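Local structure of transcriptional regulator, TetR family (Agrobacterium tumefaciens, 3C2B) at residues M66-F69 / Q70-K73; V20-Q23 / A24-L27. The protein probably binds DNA at cis-regulatory sites as a dimeric transcription factor of the TetR family, through a helix-turn-helix domain. All coordinates share one frame; numbering follows the deposited sequence.

Interaction 1. Residues M66-F69 / Q70-K73; sequences MITF and QQSK
Lys-73 folds back over the ring of Phe-69, four residues earlier, toward the C-terminal end of helix 59-71 of this all-helical TetR-type regulator; in this family that helix links the DNA-binding domain to the C-terminal domain. Followed outward from CB, the lysine chain first meets backbone: CG and CD each lie 3.5 Å from Phe-69 O. CD then comes over one face of the ring, 4.3 Å from its centroid and displaced toward the rim by CE2, a CH-pi contact. Bends at chi2 and chi3 (144° and 68°) bring the chain across the phenyl group. At the tip, NZ donates a 2.7 Å hydrogen bond to Gln-70 OE1 in the plane of the side-chain carbonyl, which gives the amide, on a chain that is itself bent at chi2, a fixed partner.

The backbone of this stretch keeps ordinary helical bonds, Gln-70 N to Met-66 O and, nearly straight at 167°, Gln-71 N to Ile-67 O. Ser-72 OG donates to Thr-68 O at 2.9 Å, in the carbonyl plane, adding a side-chain bond to the backbone ones.

On another flank, Ile-67 and Gln-71 run alongside each other and point the same way. Beyond CG the glutamine is extended and reaches helix 127-134, where NE2 is hydrogen-bonded to Leu-130 O; Ile-67 packs on Leu-131 of the same helix, so both side chains of this pair meet one neighbour. The branch methyl CG2 of Ile-67 stands anti to its backbone N, which places it against the glutamine amide: Ile-67 CG2 touches Gln-71 NE2 at 3.5 Å.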
loop_
_atom_site.group_PDB
_atom_site.type_symbol
_atom_site.label_atom_id
_atom_site.label_comp_id
_atom_site.label_asym_id
_atom_site.label_seq_id
_atom_site.Cartn_x
_atom_site.Cartn_y
_atom_site.Cartn_z
HETATM N N MSE A 66 10.991 -6.200 18.945
HETATM C CA MSE A 66 9.573 -5.843 18.872
HETATM C C MSE A 66 8.877 -6.476 17.633
HETATM O O MSE A 66 7.787 -7.058 17.728
HETATM C CB MSE A 66 9.426 -4.309 18.817
HETATM C CG MSE A 66 9.856 -3.529 20.082
HETATM SE SE MSE A 66 9.679 -1.561 19.867
HETATM C CE MSE A 66 7.762 -1.437 19.493
ATOM N N ILE A 67 9.514 -6.339 16.474
ATOM C CA ILE A 67 9.034 -6.968 15.232
ATOM C C ILE A 67 9.019 -8.516 15.335
ATOM O O ILE A 67 8.025 -9.140 14.957
ATOM C CB ILE A 67 9.846 -6.506 13.988
ATOM C CG1 ILE A 67 9.607 -5.010 13.728
ATOM C CG2 ILE A 67 9.505 -7.356 12.743
ATOM C CD1 ILE A 67 10.404 -4.396 12.568
ATOM N N THR A 68 10.097 -9.129 15.847
ATOM C CA THR A 68 10.147 -10.599 15.925
ATOM C C THR A 68 9.364 -11.174 17.116
ATOM O O THR A 68 8.965 -12.339 17.076
ATOM C CB THR A 68 11.582 -11.160 15.879
ATOM O OG1 THR A 68 12.266 -10.854 17.097
ATOM C CG2 THR A 68 12.345 -10.578 14.693
ATOM N N PHE A 69 9.161 -10.373 18.164
ATOM C CA PHE A 69 8.271 -10.726 19.289
ATOM C C PHE A 69 6.827 -10.774 18.792
ATOM O O PHE A 69 6.095 -11.701 19.117
ATOM C CB PHE A 69 8.416 -9.692 20.433
ATOM C CG PHE A 69 7.371 -9.801 21.533
ATOM C CD1 PHE A 69 7.408 -10.845 22.464
ATOM C CD2 PHE A 69 6.372 -8.829 21.666
ATOM C CE1 PHE A 69 6.446 -10.934 23.493
ATOM C CE2 PHE A 69 5.410 -8.914 22.704
ATOM C CZ PHE A 69 5.451 -9.962 23.615
ATOM N N GLN A 70 6.426 -9.778 17.994
ATOM C CA GLN A 70 5.065 -9.757 17.484
ATOM C C GLN A 70 4.815 -10.885 16.478
ATOM O O GLN A 70 3.849 -11.645 16.616
ATOM C CB GLN A 70 4.719 -8.400 16.891
ATOM C CG GLN A 70 3.343 -8.344 16.238
ATOM C CD GLN A 70 2.171 -8.374 17.231
ATOM O OE1 GLN A 70 2.352 -8.436 18.449
ATOM N NE2 GLN A 70 0.954 -8.317 16.691
ATOM N N GLN A 71 5.703 -10.983 15.486
ATOM C CA GLN A 71 5.693 -12.053 14.478
ATOM C C GLN A 71 5.494 -13.437 15.121
ATOM O O GLN A 71 4.983 -14.343 14.467
ATOM C CB GLN A 71 6.963 -12.002 13.576
ATOM C CG GLN A 71 6.940 -10.837 12.518
ATOM C CD GLN A 71 8.185 -10.704 11.594
ATOM O OE1 GLN A 71 9.182 -11.395 11.740
ATOM N NE2 GLN A 71 8.117 -9.775 10.667
ATOM N N SER A 72 5.862 -13.571 16.405
ATOM C CA SER A 72 5.712 -14.818 17.192
ATOM C C SER A 72 4.293 -15.133 17.662
ATOM O O SER A 72 3.967 -16.294 17.911
ATOM C CB SER A 72 6.597 -14.783 18.452
ATOM O OG SER A 72 7.964 -14.897 18.129
ATOM N N LYS A 73 3.479 -14.097 17.830
ATOM C CA LYS A 73 2.168 -14.240 18.434
ATOM C C LYS A 73 1.081 -14.320 17.379
ATOM O O LYS A 73 -0.103 -14.346 17.717
ATOM C CB LYS A 73 1.852 -13.041 19.332
ATOM C CG LYS A 73 2.956 -12.584 20.275
ATOM C CD LYS A 73 2.907 -11.051 20.395
ATOM C CE LYS A 73 1.642 -10.562 21.124
ATOM N NZ LYS A 73 1.307 -9.142 20.805
#

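Interaction 2. Residues V20-Q23 / A24-L27; sequences VLDQ and ALRL
Gln-23 and Arg-26 lie side by side along one turn, pointing the same way, and their side chains meet by van der Waals contact: Gln-23 NE2 is 3.8 Å from Arg-26 CD. The amide touches the aliphatic part of the arginine, and its plane is turned 71° from the guanidinium. A bend at chi2 (-40°) curls the glutamine toward this chain, while the arginine continues outward to a weak, long ion pair with Glu-30.

Backbone hydrogen bonds supply the polar part. Ala-24 N donates to Val-20 O, Leu-25 N to Leu-21 O, Arg-26 N to Asp-22 O and Leu-27 N to Gln-23 O, an unbroken i to i+4 ladder. The straightest is Leu-25 N to Leu-21 O, 2.9 Å with 172° at the hydrogen. This is the middle of helix 15-31, the first modelled helix of the TetR-type DNA-binding domain; Val-20, Gln-23 and Ala-24 pack on Leu-41 of helix 38-45, within the predicted helix-turn-helix.

Side-chain carbons also pack against the carbonyl oxygens. Leu-25 CD1 ends 3.4 Å from Leu-21 O, Arg-26 CB lies against both Asp-22 O and Gln-23 O, and Leu-27 places CB and CG each 3.6 Å from Gln-23 O. Ala-24 CB is 3.6 Å from Leu-21 O.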
loop_
_atom_site.group_PDB
_atom_site.type_symbol
_atom_site.label_atom_id
_atom_site.label_comp_id
_atom_site.label_asym_id
_atom_site.label_seq_id
_atom_site.Cartn_x
_atom_site.Cartn_y
_atom_site.Cartn_z
ATOM N N VAL A 20 7.858 -6.316 28.773
ATOM C CA VAL A 20 8.479 -5.058 28.338
ATOM C C VAL A 20 8.156 -4.725 26.861
ATOM O O VAL A 20 7.763 -3.601 26.514
ATOM C CB VAL A 20 10.030 -5.088 28.581
ATOM C CG1 VAL A 20 10.767 -4.029 27.741
ATOM C CG2 VAL A 20 10.368 -4.931 30.088
ATOM N N LEU A 21 8.330 -5.723 26.003
ATOM C CA LEU A 21 8.022 -5.605 24.602
ATOM C C LEU A 21 6.536 -5.298 24.364
ATOM O O LEU A 21 6.204 -4.558 23.424
ATOM C CB LEU A 21 8.497 -6.860 23.854
ATOM C CG LEU A 21 10.025 -6.984 23.702
ATOM C CD1 LEU A 21 10.438 -8.353 23.189
ATOM C CD2 LEU A 21 10.653 -5.851 22.851
ATOM N N ASP A 22 5.654 -5.842 25.208
ATOM C CA ASP A 22 4.235 -5.463 25.202
ATOM C C ASP A 22 3.993 -3.974 25.484
ATOM O O ASP A 22 3.102 -3.366 24.896
ATOM C CB ASP A 22 3.416 -6.316 26.171
ATOM C CG ASP A 22 2.909 -7.614 25.543
ATOM O OD1 ASP A 22 2.831 -7.744 24.294
ATOM O OD2 ASP A 22 2.569 -8.523 26.335
ATOM N N GLN A 23 4.779 -3.390 26.381
ATOM C CA GLN A 23 4.700 -1.950 26.629
ATOM C C GLN A 23 5.169 -1.139 25.426
ATOM O O GLN A 23 4.607 -0.071 25.115
ATOM C CB GLN A 23 5.509 -1.557 27.868
ATOM C CG GLN A 23 4.831 -1.875 29.207
ATOM C CD GLN A 23 3.331 -1.602 29.203
ATOM O OE1 GLN A 23 2.543 -2.465 29.588
ATOM N NE2 GLN A 23 2.932 -0.405 28.760
ATOM N N ALA A 24 6.195 -1.659 24.749
ATOM C CA ALA A 24 6.812 -0.973 23.616
ATOM C C ALA A 24 5.887 -0.993 22.389
ATOM O O ALA A 24 5.742 0.024 21.696
ATOM C CB ALA A 24 8.190 -1.560 23.307
ATOM N N LEU A 25 5.266 -2.148 22.147
ATOM C CA LEU A 25 4.191 -2.298 21.157
ATOM C C LEU A 25 3.028 -1.335 21.443
ATOM O O LEU A 25 2.559 -0.656 20.532
ATOM C CB LEU A 25 3.688 -3.752 21.111
ATOM C CG LEU A 25 4.393 -4.757 20.181
ATOM C CD1 LEU A 25 5.900 -4.504 20.028
ATOM C CD2 LEU A 25 4.106 -6.216 20.565
ATOM N N ARG A 26 2.598 -1.283 22.709
ATOM C CA ARG A 26 1.569 -0.354 23.183
ATOM C C ARG A 26 1.914 1.116 22.885
ATOM O O ARG A 26 1.084 1.835 22.327
ATOM C CB ARG A 26 1.315 -0.560 24.685
ATOM C CG ARG A 26 0.531 0.562 25.382
ATOM C CD ARG A 26 -0.223 0.053 26.620
ATOM N NE ARG A 26 -1.376 -0.780 26.235
ATOM C CZ ARG A 26 -2.154 -1.467 27.079
ATOM N NH1 ARG A 26 -1.935 -1.447 28.395
ATOM N NH2 ARG A 26 -3.161 -2.187 26.597
ATOM N N LEU A 27 3.118 1.553 23.266
ATOM C CA LEU A 27 3.546 2.949 23.038
ATOM C C LEU A 27 3.475 3.294 21.562
ATOM O O LEU A 27 3.053 4.382 21.174
ATOM C CB LEU A 27 4.980 3.186 23.528
ATOM C CG LEU A 27 5.232 3.483 25.010
ATOM C CD1 LEU A 27 6.734 3.437 25.288
ATOM C CD2 LEU A 27 4.642 4.838 25.446
#

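In the fold
Interactions 1 and 2 sit 11 Å apart, centre to centre, on helices 59-71 and 15-31, which pack against each other. Interaction 2 has the more buried residues: Val-20, Leu-21, Ala-24 and Leu-25 pack on helices 38-45, 49-56 and 59-71 and on adjacent loops, while Asp-22 and Arg-26 are exposed; its bonds are all backbone. Interaction 1, toward the end of its helix, includes exposed Ser-72 and Lys-73 and adds side-chain bonds and a CH-pi contact; its other flanks reach helices 107-120 and 127-134. The two contacts meet directly: Met-66 CE packs 3.6 Å from Leu-25 CD1, and Phe-69 CE2 lies 3.2 Å from Asp-22 OD1.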